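Local coordinates for protein CCMAN5 (Cellulosimicrobium cellulans, PDB 2XSG) that hydrolyses alpha-mannosidic bonds as a family 92 glycosidase, an activity used to enable mannose-6-phosphate modification of yeast-produced human lysosomal enzymes, at residues Leu307-Tyr312 against Tyr648-Arg653; Ala500-Ala503 against Thr507-Gly510. One frame throughout, in Å; residues are numbered along the deposited sequence.

Interaction 1: Leu307-Tyr312 against Tyr648-Arg653; sequences LQRLFY and YRLDPR
L650 reaches from its loop to the side of helix 306-318 and sets its two methyls on different residues, CD1 on L310 and CD2 on R309. With CG anti to the backbone N (chi1 -164°), the fork opens toward the helix. CD1 lies 3.8 Å from CD2 of L310, and the two leucines run alongside each other in opposite directions, so CB of L650 also comes within 4.1 Å of L310 CG. CD1 further approaches the helix backbone, 4.0 Å from L310 N. The other branch crosses the aliphatic root of R309, with L650 CD2 3.9 Å from R309 CB. Arginine suits this exposed edge of the contact because its carbons can cover a methyl while the extended chain carries the charged end away. L310 is buried, and its CD2 also rests 3.8 Å from the carbonyl oxygen of R649. With an alanine at L310, L650 CD1 would probably lose the methyl it packs on and a gap would open beside the R649 carbonyl. F670 of helix 665-675 packs on L310 as well, and V17 touches L650, apolar surroundings with which the two leucines are consistent. The loop is shaped locally: L650 is the centre of an inverse gamma turn closed by a weak bond from D651 N to R649 O, and D651 OD2 accepts from R653 N in an Asx turn. The contact fastens a loop to the side of a helix, consistent with the (alpha/alpha)6 catalytic domain known for family 92 hydrolases.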
loop_
_atom_site.group_PDB
_atom_site.type_symbol
_atom_site.label_atom_id
_atom_site.label_comp_id
_atom_site.label_asym_id
_atom_site.label_seq_id
_atom_site.Cartn_x
_atom_site.Cartn_y
_atom_site.Cartn_z
ATOM N N LEU A 307 3.046 13.758 16.096
ATOM C CA LEU A 307 2.986 12.315 16.139
ATOM C C LEU A 307 1.527 11.840 15.974
ATOM O O LEU A 307 1.263 10.834 15.288
ATOM C CB LEU A 307 3.623 11.793 17.425
ATOM C CG LEU A 307 3.809 10.295 17.593
ATOM C CD1 LEU A 307 4.668 9.696 16.456
ATOM C CD2 LEU A 307 4.408 10.053 18.990
ATOM N N GLN A 308 0.582 12.568 16.563
ATOM C CA GLN A 308 -0.842 12.244 16.381
ATOM C C GLN A 308 -1.284 12.478 14.916
ATOM O O GLN A 308 -2.047 11.678 14.347
ATOM C CB GLN A 308 -1.709 13.010 17.411
ATOM C CG GLN A 308 -3.182 13.152 17.098
ATOM C CD GLN A 308 -4.085 13.145 18.352
ATOM O OE1 GLN A 308 -3.631 13.403 19.476
ATOM N NE2 GLN A 308 -5.359 12.838 18.154
ATOM N N ARG A 309 -0.793 13.563 14.310
ATOM C CA ARG A 309 -1.077 13.831 12.898
ATOM C C ARG A 309 -0.466 12.746 11.999
ATOM O O ARG A 309 -1.088 12.290 11.027
ATOM C CB ARG A 309 -0.553 15.205 12.501
ATOM C CG ARG A 309 -1.446 16.346 12.923
ATOM C CD ARG A 309 -0.641 17.617 13.092
ATOM N NE ARG A 309 -1.464 18.807 12.935
ATOM C CZ ARG A 309 -2.212 19.352 13.890
ATOM N NH1 ARG A 309 -2.272 18.813 15.111
ATOM N NH2 ARG A 309 -2.917 20.442 13.622
ATOM N N LEU A 310 0.757 12.340 12.338
ATOM C CA LEU A 310 1.445 11.277 11.626
ATOM C C LEU A 310 0.649 9.995 11.724
ATOM O O LEU A 310 0.419 9.344 10.712
ATOM C CB LEU A 310 2.835 11.033 12.190
ATOM C CG LEU A 310 4.017 11.645 11.486
ATOM C CD1 LEU A 310 5.274 11.268 12.287
ATOM C CD2 LEU A 310 4.124 11.196 10.003
ATOM N N PHE A 311 0.203 9.636 12.930
ATOM C CA PHE A 311 -0.661 8.469 13.066
ATOM C C PHE A 311 -1.876 8.508 12.124
ATOM O O PHE A 311 -2.106 7.550 11.364
ATOM C CB PHE A 311 -1.117 8.266 14.511
ATOM C CG PHE A 311 -1.996 7.086 14.690
ATOM C CD1 PHE A 311 -1.449 5.811 14.815
ATOM C CD2 PHE A 311 -3.379 7.226 14.685
ATOM C CE1 PHE A 311 -2.268 4.712 14.942
ATOM C CE2 PHE A 311 -4.204 6.123 14.803
ATOM C CZ PHE A 311 -3.647 4.862 14.941
ATOM N N TYR A 312 -2.658 9.589 12.187
ATOM C CA TYR A 312 -3.903 9.665 11.410
ATOM C C TYR A 312 -3.673 9.743 9.892
ATOM O O TYR A 312 -4.481 9.228 9.112
ATOM C CB TYR A 312 -4.880 10.737 11.938
ATOM C CG TYR A 312 -5.569 10.255 13.209
ATOM C CD1 TYR A 312 -6.548 9.238 13.162
ATOM C CD2 TYR A 312 -5.223 10.769 14.447
ATOM C CE1 TYR A 312 -7.151 8.772 14.321
ATOM C CE2 TYR A 312 -5.819 10.315 15.615
ATOM C CZ TYR A 312 -6.775 9.299 15.543
ATOM O OH TYR A 312 -7.362 8.851 16.693
ATOM N N TYR A 648 10.371 8.235 9.157
ATOM C CA TYR A 648 9.057 8.781 8.893
ATOM C C TYR A 648 9.024 10.255 9.294
ATOM O O TYR A 648 9.349 10.570 10.446
ATOM C CB TYR A 648 8.022 8.043 9.742
ATOM C CG TYR A 648 7.725 6.639 9.296
ATOM C CD1 TYR A 648 8.537 5.578 9.690
ATOM C CD2 TYR A 648 6.603 6.361 8.525
ATOM C CE1 TYR A 648 8.265 4.265 9.279
ATOM C CE2 TYR A 648 6.298 5.038 8.126
ATOM C CZ TYR A 648 7.139 4.005 8.510
ATOM O OH TYR A 648 6.854 2.722 8.124
ATOM N N ARG A 649 8.637 11.138 8.362
ATOM C CA ARG A 649 8.504 12.592 8.635
ATOM C C ARG A 649 7.095 13.076 8.312
ATOM O O ARG A 649 6.487 12.587 7.359
ATOM C CB ARG A 649 9.484 13.442 7.792
ATOM C CG ARG A 649 10.928 12.960 7.750
ATOM C CD ARG A 649 11.945 14.094 7.601
ATOM N NE ARG A 649 12.955 13.895 8.643
ATOM C CZ ARG A 649 14.215 14.326 8.613
ATOM N NH1 ARG A 649 14.674 14.997 7.566
ATOM N NH2 ARG A 649 15.029 14.061 9.642
ATOM N N LEU A 650 6.594 14.063 9.066
ATOM C CA LEU A 650 5.382 14.755 8.657
ATOM C C LEU A 650 5.812 15.871 7.703
ATOM O O LEU A 650 5.867 17.052 8.071
ATOM C CB LEU A 650 4.574 15.307 9.846
ATOM C CG LEU A 650 3.123 15.688 9.502
ATOM C CD1 LEU A 650 2.229 14.455 9.331
ATOM C CD2 LEU A 650 2.534 16.622 10.555
ATOM N N ASP A 651 6.121 15.461 6.476
ATOM C CA ASP A 651 6.663 16.313 5.445
ATOM C C ASP A 651 6.289 15.709 4.107
ATOM O O ASP A 651 6.076 14.488 4.011
ATOM C CB ASP A 651 8.198 16.323 5.541
ATOM C CG ASP A 651 8.818 17.445 4.750
ATOM O OD1 ASP A 651 8.699 18.603 5.198
ATOM O OD2 ASP A 651 9.387 17.185 3.671
ATOM N N PRO A 652 6.221 16.546 3.048
ATOM C CA PRO A 652 6.117 15.977 1.703
ATOM C C PRO A 652 7.223 14.938 1.419
ATOM O O PRO A 652 6.972 13.918 0.745
ATOM C CB PRO A 652 6.248 17.208 0.798
ATOM C CG PRO A 652 5.628 18.310 1.607
ATOM C CD PRO A 652 5.984 18.005 3.057
ATOM N N ARG A 653 8.427 15.171 1.942
ATOM C CA ARG A 653 9.451 14.149 1.923
ATOM C C ARG A 653 9.147 13.220 3.107
ATOM O O ARG A 653 9.756 13.339 4.175
ATOM C CB ARG A 653 10.856 14.770 2.042
ATOM C CG ARG A 653 11.234 15.757 0.935
ATOM C CD ARG A 653 12.721 16.180 1.077
ATOM N NE ARG A 653 13.192 16.869 -0.126
ATOM C CZ ARG A 653 14.471 16.956 -0.499
ATOM N NH1 ARG A 653 15.424 16.391 0.228
ATOM N NH2 ARG A 653 14.800 17.612 -1.607
#

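Interaction 2: Ala500-Ala503 against Thr507-Gly510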
loop_
_atom_site.group_PDB
_atom_site.type_symbol
_atom_site.label_atom_id
_atom_site.label_comp_id
_atom_site.label_asym_id
_atom_site.label_seq_id
_atom_site.Cartn_x
_atom_site.Cartn_y
_atom_site.Cartn_z
ATOM N N ALA A 500 28.739 -18.802 9.855
ATOM C CA ALA A 500 28.790 -17.803 8.771
ATOM C C ALA A 500 29.292 -16.464 9.299
ATOM O O ALA A 500 29.958 -15.735 8.584
ATOM C CB ALA A 500 27.436 -17.629 8.107
ATOM N N TRP A 501 28.943 -16.156 10.546
ATOM C CA TRP A 501 29.435 -14.986 11.233
ATOM C C TRP A 501 29.925 -15.409 12.620
ATOM O O TRP A 501 29.299 -16.246 13.271
ATOM C CB TRP A 501 28.357 -13.895 11.339
ATOM C CG TRP A 501 28.854 -12.722 12.085
ATOM C CD1 TRP A 501 29.837 -11.854 11.686
ATOM C CD2 TRP A 501 28.453 -12.300 13.400
ATOM N NE1 TRP A 501 30.067 -10.914 12.671
ATOM C CE2 TRP A 501 29.221 -11.158 13.724
ATOM C CE3 TRP A 501 27.512 -12.767 14.327
ATOM C CZ2 TRP A 501 29.080 -10.482 14.948
ATOM C CZ3 TRP A 501 27.366 -12.088 15.539
ATOM C CH2 TRP A 501 28.153 -10.970 15.839
ATOM N N THR A 502 31.051 -14.842 13.053
ATOM C CA THR A 502 31.622 -15.147 14.371
ATOM C C THR A 502 31.508 -13.935 15.284
ATOM O O THR A 502 32.024 -12.860 14.963
ATOM C CB THR A 502 33.085 -15.577 14.257
ATOM O OG1 THR A 502 33.167 -16.805 13.520
ATOM C CG2 THR A 502 33.708 -15.772 15.652
ATOM N N ALA A 503 30.823 -14.111 16.414
ATOM C CA ALA A 503 30.633 -13.031 17.375
ATOM C C ALA A 503 31.949 -12.601 18.049
ATOM O O ALA A 503 32.960 -13.308 17.960
ATOM C CB ALA A 503 29.581 -13.421 18.419
ATOM N N THR A 507 31.532 -16.873 19.579
ATOM C CA THR A 507 30.303 -17.633 19.346
ATOM C C THR A 507 30.016 -17.762 17.844
ATOM O O THR A 507 30.069 -16.768 17.110
ATOM C CB THR A 507 29.078 -17.014 20.063
ATOM O OG1 THR A 507 29.350 -16.864 21.463
ATOM C CG2 THR A 507 27.831 -17.897 19.899
ATOM N N GLN A 508 29.715 -18.987 17.406
ATOM C CA GLN A 508 29.464 -19.276 15.993
ATOM C C GLN A 508 27.993 -19.083 15.614
ATOM O O GLN A 508 27.107 -19.784 16.111
ATOM C CB GLN A 508 29.931 -20.684 15.652
ATOM C CG GLN A 508 31.415 -20.910 15.913
ATOM C CD GLN A 508 32.253 -20.050 15.010
ATOM O OE1 GLN A 508 32.366 -20.315 13.816
ATOM N NE2 GLN A 508 32.825 -18.986 15.567
ATOM N N VAL A 509 27.746 -18.149 14.704
ATOM C CA VAL A 509 26.380 -17.782 14.340
ATOM C C VAL A 509 26.090 -18.185 12.912
ATOM O O VAL A 509 26.790 -17.759 11.989
ATOM C CB VAL A 509 26.149 -16.256 14.489
ATOM C CG1 VAL A 509 24.707 -15.901 14.156
ATOM C CG2 VAL A 509 26.554 -15.785 15.912
ATOM N N GLY A 510 25.055 -19.009 12.731
ATOM C CA GLY A 510 24.640 -19.449 11.408
ATOM C C GLY A 510 23.777 -18.421 10.695
ATOM O O GLY A 510 22.941 -17.761 11.315
#
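T502 and Q508 lie side by side on one face of a short antiparallel hairpin, and every side-chain atom of T502 meets the amide of Q508. CB is 3.7 Å from Q508 NE2. From there the threonine forks: OG1 accepts a bond from Q508 NE2 at 3.0 Å, bent to 141° at the hydrogen, with the hydroxyl tilted from the amide plane. With OG1 anti to the carbonyl carbon (chi1 -64°), the methyl CG2 falls anti to the backbone N, 3.3 Å from the same NE2 and 4.0 Å from T507 O. Glutamine suits the place because a bend at chi2 turns its amide toward T502, where NE2 also donates to G506 O; beta-branched threonine fits the extended backbone of this non-hydrogen-bonded pair. W501 and V509 share the opposite face, W501 CE3 being 3.5 Å from V509 CG2. Their backbones form the hydrogen-bonded pair, W501 N to V509 O at 3.0 Å and V509 N to W501 O at 2.8 Å. A503 N to T507 O closes the end next to the turn. Two residues, A500 and W501, sit across from the single V509, which makes a classic beta bulge. T507 OG1 bonds D505 inside the turn. The face of W501 and V509 is turned to helix 560-570: the indole stacks on H569 and V509 packs on A562, while A503 and T507 both touch L565. Beyond the bulge, G510 bonds the backbone of M557, and strand 508-512 runs on to pair with strand 496-497.

Overall arrangement
From the N terminus the chain first builds its beta-rich N-terminal part, passes through helices 259-270 and 275-290 and strand 293-296, and enters helix 306-318, where interaction 1 begins. It returns to that contact only at 648-653, closing a loop of 335 residues that holds much of the helical catalytic region. Interaction 2 is nested inside: 500-503 and 507-510 close a turn of three residues. The two contacts do not touch; their centres are 39 Å apart. One joins distant parts of the sequence, the other the two arms of a local hairpin, which rests on helix 560-570. Of the calcium ligands, N588 and E589 lie within the large loop, whereas D662 follows soon after its closure.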